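Local coordinates for packaging protein UL32 (Human herpesvirus 8 type M, PDB 6XF9) that forms a zinc-binding pentameric ring required for herpesviral packaging, probably acting in the cleavage and encapsidation of the viral genomic DNA, at residues 102-107 with 111-116; 3-8 with 89-94; 426-431 with 436-441; 367-372 with 460-465; 312-317 with 343-348. All coordinates share one frame; numbering follows the deposited sequence.

Contact 1 (102-107 with 111-116)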
# COMPACT_ATOMS: atom_id res chain seq x y z
N ILE D 102 -5.36 -49.36 -28.99
CA ILE D 102 -6.28 -48.76 -29.96
C ILE D 102 -5.59 -48.59 -31.30
O ILE D 102 -6.23 -48.70 -32.35
CB ILE D 102 -6.83 -47.43 -29.42
CG1 ILE D 102 -7.83 -47.69 -28.31
CG2 ILE D 102 -7.51 -46.62 -30.53
CD1 ILE D 102 -8.15 -46.46 -27.53
N MET D 103 -4.27 -48.37 -31.30
CA MET D 103 -3.55 -48.15 -32.56
C MET D 103 -3.28 -49.45 -33.31
O MET D 103 -3.32 -49.46 -34.55
CB MET D 103 -2.21 -47.46 -32.29
CG MET D 103 -2.29 -46.05 -31.78
SD MET D 103 -2.74 -44.92 -33.09
CE MET D 103 -1.26 -44.86 -34.08
N HIS D 104 -3.01 -50.53 -32.59
CA HIS D 104 -2.82 -51.84 -33.21
C HIS D 104 -4.12 -52.43 -33.74
O HIS D 104 -4.09 -53.19 -34.72
CB HIS D 104 -2.15 -52.76 -32.21
CG HIS D 104 -0.71 -52.44 -32.01
ND1 HIS D 104 -0.10 -52.46 -30.77
CD2 HIS D 104 0.24 -52.04 -32.89
CE1 HIS D 104 1.17 -52.13 -30.91
NE2 HIS D 104 1.40 -51.86 -32.18
N LEU D 105 -5.26 -52.12 -33.11
CA LEU D 105 -6.54 -52.62 -33.60
C LEU D 105 -6.96 -51.92 -34.88
O LEU D 105 -7.45 -52.57 -35.82
CB LEU D 105 -7.63 -52.44 -32.55
CG LEU D 105 -7.91 -53.43 -31.43
CD1 LEU D 105 -6.66 -53.85 -30.72
CD2 LEU D 105 -8.82 -52.73 -30.47
N HIS D 106 -6.82 -50.59 -34.93
CA HIS D 106 -7.46 -49.82 -35.98
C HIS D 106 -6.51 -49.16 -36.97
O HIS D 106 -6.98 -48.67 -38.00
CB HIS D 106 -8.35 -48.74 -35.36
CG HIS D 106 -9.37 -49.27 -34.42
ND1 HIS D 106 -10.69 -49.43 -34.76
CD2 HIS D 106 -9.27 -49.69 -33.13
CE1 HIS D 106 -11.36 -49.91 -33.73
NE2 HIS D 106 -10.52 -50.08 -32.73
N PHE D 107 -5.22 -49.11 -36.63
CA PHE D 107 -4.19 -48.57 -37.51
C PHE D 107 -2.92 -49.42 -37.41
O PHE D 107 -1.91 -48.95 -36.90
CB PHE D 107 -3.89 -47.12 -37.16
CG PHE D 107 -5.01 -46.17 -37.47
CD1 PHE D 107 -6.00 -45.91 -36.54
CD2 PHE D 107 -5.08 -45.54 -38.70
CE1 PHE D 107 -7.03 -45.04 -36.82
CE2 PHE D 107 -6.11 -44.66 -39.00
CZ PHE D 107 -7.09 -44.41 -38.05
N GLU D 111 2.87 -46.37 -39.87
CA GLU D 111 4.14 -46.25 -39.15
C GLU D 111 4.07 -45.46 -37.86
O GLU D 111 4.90 -45.63 -36.97
CB GLU D 111 5.21 -45.66 -40.07
N ALA D 112 3.07 -44.59 -37.76
CA ALA D 112 2.88 -43.77 -36.56
C ALA D 112 2.64 -44.65 -35.33
O ALA D 112 3.12 -44.34 -34.24
CB ALA D 112 1.72 -42.80 -36.76
N THR D 113 1.89 -45.73 -35.50
CA THR D 113 1.61 -46.65 -34.41
C THR D 113 2.88 -47.28 -33.85
O THR D 113 2.98 -47.44 -32.63
CB THR D 113 0.65 -47.77 -34.86
OG1 THR D 113 -0.58 -47.20 -35.33
CG2 THR D 113 0.35 -48.71 -33.70
N TYR D 114 3.85 -47.65 -34.68
CA TYR D 114 5.05 -48.25 -34.10
C TYR D 114 6.08 -47.17 -33.83
O TYR D 114 6.16 -46.18 -34.56
CB TYR D 114 5.61 -49.36 -35.00
CG TYR D 114 4.54 -50.37 -35.36
CD1 TYR D 114 4.30 -51.47 -34.54
CD2 TYR D 114 3.74 -50.21 -36.50
CE1 TYR D 114 3.32 -52.40 -34.83
CE2 TYR D 114 2.75 -51.14 -36.80
CZ TYR D 114 2.55 -52.23 -35.96
OH TYR D 114 1.57 -53.17 -36.23
N GLY D 115 6.84 -47.34 -32.75
CA GLY D 115 7.67 -46.25 -32.30
C GLY D 115 6.76 -45.13 -31.84
O GLY D 115 6.92 -43.96 -32.21
N LEU D 116 5.77 -45.52 -31.03
CA LEU D 116 4.76 -44.58 -30.57
C LEU D 116 5.34 -43.60 -29.55
O LEU D 116 5.02 -42.41 -29.58
CB LEU D 116 3.58 -45.36 -29.97
CG LEU D 116 2.31 -44.63 -29.55
CD1 LEU D 116 1.75 -43.80 -30.71
CD2 LEU D 116 1.28 -45.64 -29.07

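Contact 2 (3-8 with 89-94)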
# COMPACT_ATOMS: atom_id res chain seq x y z
N VAL D 3 -11.86 -52.62 -23.85
CA VAL D 3 -12.07 -52.08 -22.51
C VAL D 3 -10.75 -51.57 -21.95
O VAL D 3 -9.76 -52.32 -21.94
CB VAL D 3 -12.66 -53.15 -21.58
CG1 VAL D 3 -12.50 -52.74 -20.14
CG2 VAL D 3 -14.12 -53.35 -21.87
N PRO D 4 -10.68 -50.31 -21.49
CA PRO D 4 -9.43 -49.77 -20.94
C PRO D 4 -9.14 -50.27 -19.53
O PRO D 4 -9.96 -50.95 -18.90
CB PRO D 4 -9.69 -48.26 -20.95
CG PRO D 4 -10.69 -48.06 -22.05
CD PRO D 4 -11.60 -49.24 -21.92
N TRP D 5 -7.96 -49.89 -19.03
CA TRP D 5 -7.52 -50.22 -17.67
C TRP D 5 -7.36 -51.72 -17.47
O TRP D 5 -7.78 -52.27 -16.45
CB TRP D 5 -8.47 -49.65 -16.62
CG TRP D 5 -7.85 -48.53 -15.87
CD1 TRP D 5 -7.40 -48.57 -14.58
CD2 TRP D 5 -7.59 -47.21 -16.36
NE1 TRP D 5 -6.86 -47.35 -14.24
CE2 TRP D 5 -6.97 -46.49 -15.31
CE3 TRP D 5 -7.83 -46.56 -17.58
CZ2 TRP D 5 -6.58 -45.15 -15.44
CZ3 TRP D 5 -7.43 -45.22 -17.71
CH2 TRP D 5 -6.82 -44.54 -16.64
N GLN D 6 -6.73 -52.38 -18.42
CA GLN D 6 -6.56 -53.82 -18.33
C GLN D 6 -5.09 -54.15 -18.21
O GLN D 6 -4.31 -53.85 -19.11
CB GLN D 6 -7.17 -54.55 -19.51
CG GLN D 6 -8.65 -54.35 -19.54
CD GLN D 6 -9.38 -55.51 -20.14
OE1 GLN D 6 -9.69 -56.48 -19.43
NE2 GLN D 6 -9.71 -55.41 -21.43
N LEU D 7 -4.73 -54.80 -17.10
CA LEU D 7 -3.35 -55.22 -16.91
C LEU D 7 -2.81 -55.92 -18.16
O LEU D 7 -1.71 -55.60 -18.63
CB LEU D 7 -3.28 -56.12 -15.69
CG LEU D 7 -1.94 -56.65 -15.22
CD1 LEU D 7 -0.86 -55.59 -15.34
CD2 LEU D 7 -2.12 -57.10 -13.76
N GLY D 8 -3.62 -56.80 -18.76
CA GLY D 8 -3.20 -57.47 -19.98
C GLY D 8 -2.80 -56.52 -21.08
O GLY D 8 -1.84 -56.77 -21.82
N TRP D 89 0.79 -41.46 -11.90
CA TRP D 89 1.60 -42.24 -12.83
C TRP D 89 0.78 -43.35 -13.47
O TRP D 89 0.74 -43.46 -14.70
CB TRP D 89 2.84 -42.82 -12.13
CG TRP D 89 3.60 -43.72 -13.03
CD1 TRP D 89 4.51 -43.37 -13.97
CD2 TRP D 89 3.43 -45.14 -13.14
NE1 TRP D 89 4.95 -44.49 -14.64
CE2 TRP D 89 4.31 -45.59 -14.14
CE3 TRP D 89 2.64 -46.08 -12.48
CZ2 TRP D 89 4.41 -46.92 -14.49
CZ3 TRP D 89 2.75 -47.41 -12.83
CH2 TRP D 89 3.61 -47.81 -13.83
N THR D 90 0.06 -44.11 -12.65
CA THR D 90 -0.68 -45.27 -13.15
C THR D 90 -1.69 -44.90 -14.22
O THR D 90 -1.86 -45.63 -15.20
CB THR D 90 -1.41 -46.00 -12.01
OG1 THR D 90 -0.45 -46.45 -11.04
CG2 THR D 90 -2.18 -47.20 -12.55
N SER D 91 -2.37 -43.77 -14.05
CA SER D 91 -3.35 -43.36 -15.05
C SER D 91 -2.68 -42.96 -16.35
O SER D 91 -3.27 -43.13 -17.42
CB SER D 91 -4.22 -42.21 -14.55
OG SER D 91 -4.74 -42.50 -13.26
N THR D 92 -1.45 -42.43 -16.29
CA THR D 92 -0.72 -42.13 -17.52
C THR D 92 -0.23 -43.40 -18.20
O THR D 92 -0.33 -43.53 -19.42
CB THR D 92 0.46 -41.21 -17.20
OG1 THR D 92 -0.05 -40.04 -16.55
CG2 THR D 92 1.23 -40.83 -18.47
N MET D 93 0.28 -44.35 -17.41
CA MET D 93 0.69 -45.65 -17.93
C MET D 93 -0.47 -46.35 -18.63
O MET D 93 -0.33 -46.81 -19.76
CB MET D 93 1.21 -46.50 -16.76
CG MET D 93 1.87 -47.83 -17.10
SD MET D 93 3.30 -47.75 -18.21
CE MET D 93 4.03 -49.32 -17.78
N ALA D 94 -1.64 -46.42 -17.96
CA ALA D 94 -2.82 -47.08 -18.52
C ALA D 94 -3.29 -46.41 -19.79
O ALA D 94 -3.69 -47.08 -20.75
CB ALA D 94 -3.94 -47.12 -17.49

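Contact 3 (426-431 with 436-441)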
# COMPACT_ATOMS: atom_id res chain seq x y z
N LYS D 426 0.58 -26.92 -6.24
CA LYS D 426 1.67 -27.89 -6.38
C LYS D 426 2.90 -27.24 -7.00
O LYS D 426 4.03 -27.71 -6.80
CB LYS D 426 1.20 -29.09 -7.21
CG LYS D 426 0.10 -29.89 -6.54
CD LYS D 426 0.43 -30.19 -5.08
CE LYS D 426 1.23 -31.46 -4.96
NZ LYS D 426 1.86 -31.62 -3.63
N GLY D 427 2.70 -26.20 -7.81
CA GLY D 427 3.82 -25.51 -8.43
C GLY D 427 4.63 -24.68 -7.45
O GLY D 427 5.86 -24.68 -7.49
N LEU D 428 3.95 -23.92 -6.59
CA LEU D 428 4.70 -23.16 -5.61
C LEU D 428 5.45 -24.09 -4.66
O LEU D 428 6.54 -23.75 -4.18
CB LEU D 428 3.78 -22.20 -4.84
CG LEU D 428 2.70 -22.71 -3.91
CD1 LEU D 428 3.24 -23.24 -2.60
CD2 LEU D 428 1.76 -21.57 -3.60
N GLN D 429 4.90 -25.28 -4.44
CA GLN D 429 5.46 -26.30 -3.56
C GLN D 429 6.67 -27.02 -4.15
O GLN D 429 7.46 -27.60 -3.41
CB GLN D 429 4.34 -27.28 -3.22
CG GLN D 429 4.44 -27.96 -1.92
CD GLN D 429 3.20 -28.77 -1.63
OE1 GLN D 429 2.43 -29.04 -2.53
NE2 GLN D 429 3.00 -29.15 -0.38
N ASN D 430 6.81 -27.05 -5.48
CA ASN D 430 7.86 -27.82 -6.13
C ASN D 430 8.77 -26.95 -6.99
O ASN D 430 9.56 -27.50 -7.78
CB ASN D 430 7.26 -28.93 -7.01
CG ASN D 430 6.60 -30.06 -6.22
OD1 ASN D 430 7.23 -30.73 -5.38
ND2 ASN D 430 5.31 -30.27 -6.47
N ALA D 431 8.72 -25.63 -6.86
CA ALA D 431 9.46 -24.73 -7.74
C ALA D 431 9.51 -23.35 -7.12
O ALA D 431 8.67 -22.99 -6.28
CB ALA D 431 8.86 -24.67 -9.15
N THR D 436 5.03 -12.94 -3.04
CA THR D 436 3.73 -12.29 -3.12
C THR D 436 2.75 -13.12 -3.94
O THR D 436 1.58 -13.27 -3.56
CB THR D 436 3.84 -10.89 -3.70
OG1 THR D 436 4.67 -10.10 -2.84
CG2 THR D 436 2.45 -10.27 -3.74
N THR D 437 3.21 -13.66 -5.07
CA THR D 437 2.33 -14.52 -5.86
C THR D 437 2.10 -15.87 -5.19
O THR D 437 1.04 -16.47 -5.38
CB THR D 437 2.89 -14.72 -7.26
OG1 THR D 437 4.10 -15.47 -7.16
CG2 THR D 437 3.19 -13.38 -7.93
N SER D 438 3.03 -16.35 -4.37
CA SER D 438 2.81 -17.60 -3.65
C SER D 438 1.68 -17.48 -2.63
O SER D 438 0.78 -18.32 -2.58
CB SER D 438 4.10 -18.04 -2.96
OG SER D 438 3.87 -19.21 -2.22
N LEU D 439 1.68 -16.40 -1.86
CA LEU D 439 0.67 -16.22 -0.83
C LEU D 439 -0.67 -15.80 -1.44
O LEU D 439 -1.71 -15.95 -0.80
CB LEU D 439 1.15 -15.18 0.19
CG LEU D 439 2.51 -15.47 0.84
CD1 LEU D 439 2.86 -14.35 1.81
CD2 LEU D 439 2.53 -16.84 1.51
N ASP D 440 -0.64 -15.31 -2.67
CA ASP D 440 -1.85 -15.01 -3.42
C ASP D 440 -2.57 -16.28 -3.86
O ASP D 440 -3.81 -16.36 -3.80
CB ASP D 440 -1.48 -14.15 -4.62
CG ASP D 440 -1.60 -12.67 -4.32
OD1 ASP D 440 -2.61 -12.31 -3.64
OD2 ASP D 440 -0.70 -11.88 -4.71
N ILE D 441 -1.82 -17.25 -4.35
CA ILE D 441 -2.39 -18.55 -4.70
C ILE D 441 -3.02 -19.19 -3.47
O ILE D 441 -4.18 -19.62 -3.48
CB ILE D 441 -1.30 -19.43 -5.31
CG1 ILE D 441 -0.82 -18.82 -6.63
CG2 ILE D 441 -1.82 -20.81 -5.53
CD1 ILE D 441 0.40 -19.49 -7.24

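Contact 4 (367-372 with 460-465)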
# COMPACT_ATOMS: atom_id res chain seq x y z
N LEU D 367 -5.27 -37.85 2.94
CA LEU D 367 -6.69 -37.79 3.31
C LEU D 367 -7.13 -36.42 3.79
O LEU D 367 -8.32 -36.10 3.69
CB LEU D 367 -7.02 -38.81 4.39
CG LEU D 367 -6.99 -40.30 4.04
CD1 LEU D 367 -7.09 -41.12 5.31
CD2 LEU D 367 -8.09 -40.66 3.09
N PHE D 368 -6.22 -35.60 4.35
CA PHE D 368 -6.65 -34.38 5.03
C PHE D 368 -5.96 -33.10 4.56
O PHE D 368 -6.48 -32.03 4.87
CB PHE D 368 -6.44 -34.51 6.55
CG PHE D 368 -7.11 -35.73 7.19
CD1 PHE D 368 -8.46 -35.72 7.51
CD2 PHE D 368 -6.37 -36.88 7.47
CE1 PHE D 368 -9.07 -36.83 8.10
CE2 PHE D 368 -6.99 -38.01 8.06
CZ PHE D 368 -8.33 -37.97 8.37
N CYS D 369 -4.84 -33.17 3.83
CA CYS D 369 -4.05 -31.98 3.51
C CYS D 369 -3.89 -31.70 2.02
O CYS D 369 -4.29 -30.62 1.57
CB CYS D 369 -2.65 -32.07 4.13
SG CYS D 369 -2.73 -32.15 5.89
N ASP D 370 -3.29 -32.58 1.23
CA ASP D 370 -2.88 -32.15 -0.10
C ASP D 370 -4.10 -31.89 -0.97
O ASP D 370 -5.02 -32.71 -0.98
CB ASP D 370 -1.96 -33.16 -0.75
CG ASP D 370 -1.34 -32.61 -2.03
OD1 ASP D 370 -2.03 -32.62 -3.06
OD2 ASP D 370 -0.17 -32.13 -2.01
N PRO D 371 -4.18 -30.76 -1.67
CA PRO D 371 -5.37 -30.49 -2.49
C PRO D 371 -5.41 -31.31 -3.78
O PRO D 371 -6.49 -31.44 -4.35
CB PRO D 371 -5.27 -28.98 -2.77
CG PRO D 371 -3.82 -28.70 -2.76
CD PRO D 371 -3.18 -29.68 -1.80
N LEU D 372 -4.28 -31.77 -4.31
CA LEU D 372 -4.32 -32.66 -5.48
C LEU D 372 -4.80 -34.06 -5.09
O LEU D 372 -5.43 -34.75 -5.91
CB LEU D 372 -2.96 -32.75 -6.17
CG LEU D 372 -2.95 -33.70 -7.38
CD1 LEU D 372 -4.03 -33.24 -8.33
CD2 LEU D 372 -1.59 -33.77 -8.09
N SER D 460 -1.41 -23.16 3.67
CA SER D 460 -0.11 -22.69 4.17
C SER D 460 0.49 -23.71 5.11
O SER D 460 1.69 -23.97 5.07
CB SER D 460 -0.26 -21.34 4.87
OG SER D 460 -1.18 -21.42 5.95
N GLN D 461 -0.34 -24.29 5.98
CA GLN D 461 0.13 -25.39 6.81
C GLN D 461 0.62 -26.54 5.94
O GLN D 461 1.72 -27.06 6.15
CB GLN D 461 -0.99 -25.84 7.76
CG GLN D 461 -0.74 -27.22 8.35
CD GLN D 461 -1.87 -27.75 9.25
OE1 GLN D 461 -2.92 -27.12 9.39
NE2 GLN D 461 -1.66 -28.94 9.84
N THR D 462 -0.15 -26.90 4.90
CA THR D 462 0.25 -28.00 4.03
C THR D 462 1.55 -27.70 3.32
O THR D 462 2.43 -28.55 3.23
CB THR D 462 -0.83 -28.31 3.00
OG1 THR D 462 -2.04 -28.63 3.67
CG2 THR D 462 -0.40 -29.47 2.11
N SER D 463 1.68 -26.49 2.79
CA SER D 463 2.92 -26.16 2.09
C SER D 463 4.12 -26.17 3.02
O SER D 463 5.22 -26.55 2.60
CB SER D 463 2.81 -24.79 1.44
OG SER D 463 4.07 -24.49 0.87
N HIS D 464 3.93 -25.76 4.27
CA HIS D 464 5.04 -25.85 5.21
C HIS D 464 5.40 -27.31 5.46
O HIS D 464 6.58 -27.67 5.44
CB HIS D 464 4.72 -25.12 6.53
CG HIS D 464 4.88 -23.62 6.46
ND1 HIS D 464 6.10 -23.01 6.22
CD2 HIS D 464 4.00 -22.62 6.71
CE1 HIS D 464 5.93 -21.69 6.25
NE2 HIS D 464 4.67 -21.43 6.55
N LEU D 465 4.40 -28.18 5.62
CA LEU D 465 4.63 -29.53 6.13
C LEU D 465 5.19 -30.50 5.08
O LEU D 465 6.21 -31.16 5.33
CB LEU D 465 3.33 -30.09 6.72
CG LEU D 465 2.79 -29.56 8.06
CD1 LEU D 465 1.55 -30.37 8.53
CD2 LEU D 465 3.87 -29.48 9.14

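Contact 5 (312-317 with 343-348)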
# COMPACT_ATOMS: atom_id res chain seq x y z
N LEU D 312 -9.96 -46.11 1.47
CA LEU D 312 -9.42 -44.90 2.06
C LEU D 312 -10.54 -44.06 2.64
O LEU D 312 -10.38 -43.48 3.72
CB LEU D 312 -8.62 -44.16 1.01
CG LEU D 312 -7.42 -45.03 0.64
CD1 LEU D 312 -6.73 -44.49 -0.62
CD2 LEU D 312 -6.43 -45.17 1.81
N GLN D 313 -11.69 -43.98 1.96
CA GLN D 313 -12.82 -43.26 2.55
C GLN D 313 -13.30 -43.93 3.82
O GLN D 313 -13.85 -43.26 4.70
CB GLN D 313 -13.99 -43.08 1.57
CG GLN D 313 -15.12 -42.24 2.22
CD GLN D 313 -14.65 -40.84 2.72
OE1 GLN D 313 -15.00 -40.42 3.84
NE2 GLN D 313 -13.91 -40.10 1.86
N THR D 314 -13.19 -45.26 3.89
CA THR D 314 -13.55 -45.92 5.14
C THR D 314 -12.50 -45.67 6.21
O THR D 314 -12.84 -45.43 7.38
CB THR D 314 -13.73 -47.42 4.88
OG1 THR D 314 -14.92 -47.62 4.11
CG2 THR D 314 -13.82 -48.17 6.18
N LEU D 315 -11.21 -45.66 5.82
CA LEU D 315 -10.13 -45.28 6.73
C LEU D 315 -10.31 -43.85 7.23
O LEU D 315 -10.11 -43.57 8.42
CB LEU D 315 -8.79 -45.45 6.02
CG LEU D 315 -7.52 -45.02 6.76
CD1 LEU D 315 -7.37 -45.70 8.12
CD2 LEU D 315 -6.29 -45.25 5.88
N GLN D 316 -10.71 -42.94 6.34
CA GLN D 316 -10.94 -41.56 6.78
C GLN D 316 -11.99 -41.51 7.88
O GLN D 316 -11.88 -40.68 8.79
CB GLN D 316 -11.36 -40.68 5.61
CG GLN D 316 -11.44 -39.22 6.00
CD GLN D 316 -11.85 -38.34 4.85
OE1 GLN D 316 -12.34 -38.83 3.82
NE2 GLN D 316 -11.56 -37.04 4.98
N CYS D 317 -13.05 -42.33 7.76
CA CYS D 317 -14.05 -42.43 8.82
C CYS D 317 -13.47 -43.06 10.09
O CYS D 317 -13.82 -42.65 11.20
CB CYS D 317 -15.27 -43.23 8.34
SG CYS D 317 -16.07 -42.52 6.85
N MET D 343 -7.85 -52.32 9.05
CA MET D 343 -8.50 -52.29 7.73
C MET D 343 -9.02 -53.63 7.22
O MET D 343 -8.69 -54.05 6.12
CB MET D 343 -7.56 -51.67 6.69
CG MET D 343 -7.10 -50.26 7.02
SD MET D 343 -6.01 -49.57 5.77
CE MET D 343 -7.08 -49.59 4.34
N PRO D 344 -9.85 -54.31 8.03
CA PRO D 344 -10.32 -55.64 7.61
C PRO D 344 -11.23 -55.60 6.39
O PRO D 344 -11.44 -56.64 5.75
CB PRO D 344 -11.06 -56.17 8.84
CG PRO D 344 -11.31 -54.96 9.72
CD PRO D 344 -10.67 -53.75 9.12
N TYR D 345 -11.79 -54.42 6.06
CA TYR D 345 -12.64 -54.21 4.90
C TYR D 345 -11.89 -54.33 3.58
O TYR D 345 -12.53 -54.28 2.52
CB TYR D 345 -13.28 -52.81 4.97
CG TYR D 345 -12.36 -51.72 5.53
CD1 TYR D 345 -11.50 -50.99 4.70
CD2 TYR D 345 -12.36 -51.43 6.88
CE1 TYR D 345 -10.66 -50.01 5.23
CE2 TYR D 345 -11.53 -50.47 7.41
CZ TYR D 345 -10.68 -49.75 6.59
OH TYR D 345 -9.87 -48.78 7.16
N VAL D 346 -10.57 -54.47 3.60
CA VAL D 346 -9.79 -54.63 2.38
C VAL D 346 -9.49 -56.11 2.23
O VAL D 346 -8.89 -56.72 3.12
CB VAL D 346 -8.49 -53.80 2.42
CG1 VAL D 346 -7.67 -54.00 1.14
CG2 VAL D 346 -8.77 -52.33 2.66
N SER D 347 -9.95 -56.71 1.12
CA SER D 347 -9.72 -58.13 0.92
C SER D 347 -8.28 -58.36 0.46
O SER D 347 -7.52 -59.09 1.11
CB SER D 347 -10.73 -58.71 -0.07
OG SER D 347 -10.30 -58.57 -1.41
N ASP D 348 -7.90 -57.76 -0.68
CA ASP D 348 -6.55 -57.89 -1.22
C ASP D 348 -5.51 -57.51 -0.16
O ASP D 348 -5.38 -56.33 0.19
CB ASP D 348 -6.35 -57.00 -2.44
CG ASP D 348 -5.01 -57.25 -3.13
OD1 ASP D 348 -4.07 -57.72 -2.45
OD2 ASP D 348 -4.87 -56.90 -4.33

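Contact 1 (102-107 with 111-116)
The C-terminal end of helix 89-106 and the loop that folds back on it form this contact, a short-range return in which Met103, His104 and Phe107 receive Thr113, Tyr114 and Leu116. Thr113 is the central residue, and its two branches do different work. Its methyl CG2 lies anti to the backbone N (chi1 -58° for OG1) and is directed at the helix, where it meets the His104 ring atom CD2 at 3.4 Å. Its hydroxyl OG1 serves as donor to the carbonyl O of Phe107 at 2.7 Å, although OG1 is less surely placed because it crowds the Met103 methyl. Phe107 is the first residue to leave the helical conformation, so the bond, if that placement holds, would tie the loop to the end of the helix. Beside it, His104 and Tyr114 meet as an oblique aromatic pair, with ring centroids 5.1 Å apart and planes at 41°. Tyr114 CE1 reaches the edge of the imidazole, 3.3 Å from His104 NE2. Polar partners beyond the two segments hold both rings: His104 ND1 is hydrogen-bonded to His13 NE2, and Tyr114 OH to Pro108 O. Leu116 CD2 lies 4.5 Å from Met103 CG, a loose apolar contact. Helix 53-60 backs the loop through Leu57, which touches Ala112 and Leu116, while Phe107 meets Phe71 of helix 71-83 edge-to-face.

Contact 2 (3-8 with 89-94)
Trp5 lays one face of its indole over the methyl group of Ala94, in an almost ideal CH-pi arrangement. Ala94 CB sits 3.6 Å from the centroid of the six-membered ring and only 4° off the ring normal, so the methyl is centred on the face and does not graze its rim. Ser91, one turn earlier on the helix, meets a different part of the indole: its CA comes obliquely to Trp5 CZ2 at 3.7 Å, and its OG lies at the ring edge, in plane, 3.9 Å from the same CZ2. That hydroxyl is satisfied elsewhere, by Pro86 O. Rotation of the indole is further fixed by a hydrogen bond from Trp5 NE1 to Ala303 O, while the backbone N of Trp5 binds Asp98 OD2. The N-terminal segment is thus held to the start of helix 89-106 just before helix 7-12 begins. Phe386 meets Trp5 edge-to-face, and helices 124-133 and 297-304 pack against Ser91 through Phe132 and Ala303.

Contact 3 (426-431 with 436-441)
Leu428 has an uncommon first torsion for a helical leucine: CG stands between the backbone N and the carbonyl carbon (chi1 66°), and with chi2 at 75° the branch CD2 is delivered to the facing helix. Ser438 answers with OG anti to its own backbone N (chi1 178°). These conformations bring Leu428 CD2 to 3.5 Å from Ser438 OG, and the same methyl is 3.5 Å from the carbonyl O of Ser438. The other branch is less involved, with Leu428 CD1 at 4.1 Å from Ser438 OG. Ile441, one turn beyond Ser438 on helix 435-451, meets the same methyl: its CB and CG2 are each 4.1 Å from Leu428 CD2. One methyl is therefore shared by a serine and an isoleucine, and the contact is van der Waals packing throughout. Polar chemistry lies to the side, within 426-431, where Lys426 NZ gives a hydrogen bond of 2.9 Å to Gln429 OE1, approaching from above the carbonyl plane of the amide. Phe158 of helix 145-164 packs on Ile441, and Thr175 of a second subunit touches Leu439. The arrangement is that of a helical hairpin: helices 416-430 and 435-451 are joined by a short turn, and their adjoining ends pack through one leucine inserted between side chains a turn apart.

Contact 4 (367-372 with 460-465)
Cys369 and Thr462 face each other at the closest approach of the two backbones, where the CA atoms are 5.9 Å apart. Their conformations match: Cys369 holds SG beside its backbone N, anti to the carbonyl carbon (chi1 -61°), and Thr462 places OG1 in the corresponding position (chi1 -58°). The sulfur is thereby turned off the line of approach, so it is Cys369 CB that meets the threonine, at 3.5 Å from Thr462 OG1 and 4.0 Å from Thr462 CG2. The methyl branch also reaches past Cys369 to the next residue, with Thr462 CG2 at 4.3 Å from Asp370 CA. The threonine hydroxyl has a weak hydrogen bond to His458 O, just before its helix begins.

Asp370 has a different task. Its carboxylate folds over the start of helix 371-379 as the N-cap: Asp370 OD1 accepts a weak bond of 2.7 Å from Leu372 N and a hydrogen bond from Cys373 N. Asp370 OD2 makes a salt bridge with Lys426. Cys373 and His366 are ligands of a zinc ion, about 6 Å from the side chain of Asp370. The chemistry is thus divided: a cysteine CB packs on a threonine of helix 459-465, while an ion-paired carboxylate, probably kept anionic by the lysine and helix start, binds the backbone N of the zinc ligand Cys373, which is consistent with a second-shell role in positioning it.

Contact 5 (312-317 with 343-348)
Thr314 presses its methyl onto one face of the Tyr345 ring, and this is the tight part of the contact. Thr314 CG2 is 3.5 Å from the centroid of the Tyr345 ring and 11° off the normal, while CA of Met343 covers the opposite face nearer the rim. Tyr345 adopts the rarer first torsion, CG between N and the carbonyl carbon (chi1 38°), which lays the ring against Met343 CA within the type I turn from Met343 to Val346. The Tyr345 side chain crosses that of Leu315 at about a right angle, with Tyr345 OH 3.5 Å from Leu315 CA, and its hydroxyl is hydrogen-bonded to Glu318 OE1. Packing is looser on the inner side, where Leu315 CD2 and Met343 SD stand 4.3 Å apart. Pro344 in the turn and Ser347 just after it are exposed, and Tyr345 is partly covered. The loop follows helix 329-338 and leads into helix 349-357, whose Ile355 packs on both Leu315 and Met343, while Val336 of the former touches Leu315.

How the contacts relate
Burial and chemistry do not run strictly together across the five contacts. The touching residues of contacts 2 and 4 are all buried, and the two join parts of the chain more than 80 residues apart, one through an aromatic face, the other through small side chains beside a zinc site. Contacts 1, 3 and 5 are partly buried; the first two close short returns of the chain, and contact 5 lays a loop on a helix. Contacts 1 and 2 share helix 89-106, about 17 Å apart between centres. Contacts 3 and 4 touch through a salt bridge, whereas contacts 4 and 5 meet by packing alone. CH-pi geometry recurs in contacts 2 and 5, at different depths.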